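Local structure of fatty Acyl-Adenylate Ligase (Escherichia coli, 3PBK) at residues Gly488-Ala492 against Leu502-Cys506. The protein is a fatty acyl-adenylate ligase of the AMP-binding (ANL) superfamily, modelled here with 5'-o-[(s)-(dodecanoyloxy)(hydroxy)phosphoryl]adenosine. Sequence-based numbering, arbitrary orientation.
Sequences GDAIA and LQIQC
L502 reaches across to both alanines of the facing strand: its CD1 lies 4.0 Å from CB of A490 and 4.1 Å from CB of A492, so one methyl branch spans two small side chains. With CG anti to the backbone N (chi1 172°) and chi2 at 66°, CD1 comes within 3.4 Å of O of I491. I504 completes the row, its CG1 4.2 Å from CB of A490. This face is covered by helices 472-479 and 511-529: A479 touches A490 and I504, while in the second helix I525 touches L502 and L521 touches I504. I491 and Q503 project from the other face, where helix 553-564 packs against both.

Between the two faces the strands pair antiparallel. I491 and Q503 form the hydrogen-bonded pair, N of I491 giving to O of Q503 and N of Q503 to O of I491, both at 2.8 Å; A490–I504 and A492–L502 are the non-hydrogen-bonded pairs beside it. At D489, in the loop just before strand 490-494, O still accepts from N of Q505 at 3.0 Å.

At this partly exposed edge the side chains of D489 and Q505 cross nearly perpendicularly. NE2 of Q505 donates to OD1 of D489 over a long 3.3 Å, from above the carboxylate plane, the two flat groups being turned 55° apart. D489 OD2 also accepts from the backbone N of H486, and Q505 OE1 accepts weak bonds from the backbone N of S542 and of I543. The chemistry thus changes along the hairpin of this C-terminal three-stranded sheet: aliphatic packing beneath two helices, then a long amide–carboxylate bond where strand 490-494 begins and strand 500-505 ends, whose remaining oxygens accept backbone N-H groups of adjoining loops.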
ATOM      1  N   GLY A 488      11.539   8.766   6.475  1.00 25.74           N
ATOM      2  CA  GLY A 488      11.390   8.753   5.035  1.00 27.71           C
ATOM      3  C   GLY A 488      12.338   9.739   4.390  1.00 28.72           C
ATOM      4  O   GLY A 488      12.672   9.618   3.211  1.00 29.65           O
ATOM      5  N   ASP A 489      12.777  10.716   5.175  1.00 28.33           N
ATOM      6  CA  ASP A 489      13.748  11.694   4.710  1.00 28.34           C
ATOM      7  C   ASP A 489      15.107  11.038   4.501  1.00 27.36           C
ATOM      8  O   ASP A 489      15.915  11.508   3.710  1.00 28.27           O
ATOM      9  CB  ASP A 489      13.874  12.840   5.717  1.00 27.97           C
ATOM     10  CG  ASP A 489      12.744  13.844   5.613  1.00 29.88           C
ATOM     11  OD1 ASP A 489      11.917  13.739   4.672  1.00 31.15           O
ATOM     12  OD2 ASP A 489      12.691  14.747   6.481  1.00 29.53           O
ATOM     13  N   ALA A 490      15.359   9.950   5.218  1.00 27.48           N
ATOM     14  CA  ALA A 490      16.667   9.305   5.174  1.00 26.60           C
ATOM     15  C   ALA A 490      16.612   7.915   4.550  1.00 25.84           C
ATOM     16  O   ALA A 490      15.756   7.105   4.903  1.00 25.22           O
ATOM     17  CB  ALA A 490      17.277   9.241   6.571  1.00 25.10           C
ATOM     18  N   ILE A 491      17.535   7.669   3.619  1.00 25.59           N
ATOM     19  CA  ILE A 491      17.675   6.395   2.923  1.00 25.06           C
ATOM     20  C   ILE A 491      19.084   5.844   3.098  1.00 25.27           C
ATOM     21  O   ILE A 491      20.071   6.558   2.878  1.00 24.52           O
ATOM     22  CB  ILE A 491      17.502   6.565   1.426  1.00 26.22           C
ATOM     23  CG1 ILE A 491      16.184   7.244   1.111  1.00 30.08           C
ATOM     24  CG2 ILE A 491      17.588   5.224   0.728  1.00 27.84           C
ATOM     25  CD1 ILE A 491      16.157   7.813  -0.293  1.00 35.96           C
ATOM     26  N   ALA A 492      19.178   4.571   3.474  1.00 24.63           N
ATOM     27  CA  ALA A 492      20.469   3.921   3.607  1.00 23.99           C
ATOM     28  C   ALA A 492      20.586   2.727   2.660  1.00 24.52           C
ATOM     29  O   ALA A 492      19.630   1.992   2.434  1.00 24.49           O
ATOM     30  CB  ALA A 492      20.710   3.507   5.045  1.00 22.41           C
ATOM     31  N   LEU A 502      24.404   7.010   3.333  1.00 23.53           N
ATOM     32  CA  LEU A 502      23.139   7.465   3.888  1.00 23.61           C
ATOM     33  C   LEU A 502      22.739   8.786   3.236  1.00 25.32           C
ATOM     34  O   LEU A 502      23.396   9.806   3.441  1.00 25.18           O
ATOM     35  CB  LEU A 502      23.254   7.666   5.395  1.00 23.45           C
ATOM     36  CG  LEU A 502      22.074   8.317   6.120  1.00 22.64           C
ATOM     37  CD1 LEU A 502      20.850   7.435   6.066  1.00 23.15           C
ATOM     38  CD2 LEU A 502      22.442   8.596   7.560  1.00 22.54           C
ATOM     39  N   GLN A 503      21.663   8.773   2.451  1.00 25.25           N
ATOM     40  CA  GLN A 503      21.181   9.994   1.830  1.00 25.07           C
ATOM     41  C   GLN A 503      20.087  10.618   2.684  1.00 25.20           C
ATOM     42  O   GLN A 503      19.224   9.925   3.204  1.00 24.78           O
ATOM     43  CB  GLN A 503      20.678   9.716   0.421  1.00 26.30           C
ATOM     44  CG  GLN A 503      21.653   8.926  -0.417  1.00 26.59           C
ATOM     45  CD  GLN A 503      21.343   8.997  -1.900  1.00 28.91           C
ATOM     46  OE1 GLN A 503      20.265   8.603  -2.351  1.00 30.10           O
ATOM     47  NE2 GLN A 503      22.298   9.501  -2.672  1.00 31.00           N
ATOM     48  N   ILE A 504      20.152  11.932   2.850  1.00 27.28           N
ATOM     49  CA  ILE A 504      19.165  12.666   3.632  1.00 28.18           C
ATOM     50  C   ILE A 504      18.680  13.885   2.850  1.00 29.98           C
ATOM     51  O   ILE A 504      19.461  14.778   2.514  1.00 29.50           O
ATOM     52  CB  ILE A 504      19.731  13.137   4.990  1.00 26.99           C
ATOM     53  CG1 ILE A 504      20.362  11.972   5.750  1.00 25.75           C
ATOM     54  CG2 ILE A 504      18.643  13.787   5.827  1.00 26.38           C
ATOM     55  CD1 ILE A 504      20.914  12.359   7.100  1.00 24.78           C
ATOM     56  N   GLN A 505      17.389  13.904   2.545  1.00 30.94           N
ATOM     57  CA  GLN A 505      16.788  15.054   1.907  1.00 32.57           C
ATOM     58  C   GLN A 505      16.297  15.927   3.033  1.00 31.69           C
ATOM     59  O   GLN A 505      15.586  15.452   3.914  1.00 30.56           O
ATOM     60  CB  GLN A 505      15.630  14.630   1.005  1.00 35.69           C
ATOM     61  CG  GLN A 505      14.436  14.076   1.747  1.00 35.07           C
ATOM     62  CD  GLN A 505      13.267  13.802   0.825  1.00 40.30           C
ATOM     63  OE1 GLN A 505      13.441  13.660  -0.390  1.00 44.16           O
ATOM     64  NE2 GLN A 505      12.063  13.725   1.396  1.00 38.26           N
ATOM     65  N   CYS A 506      16.692  17.196   3.024  1.00 32.64           N
ATOM     66  CA  CYS A 506      16.363  18.084   4.133  1.00 33.03           C
ATOM     67  C   CYS A 506      16.347  19.561   3.756  1.00 32.85           C
ATOM     68  O   CYS A 506      16.927  19.975   2.746  1.00 33.38           O
ATOM     69  CB  CYS A 506      17.365  17.882   5.257  1.00 32.56           C
ATOM     70  SG  CYS A 506      19.020  18.318   4.719  1.00 35.59           S
TER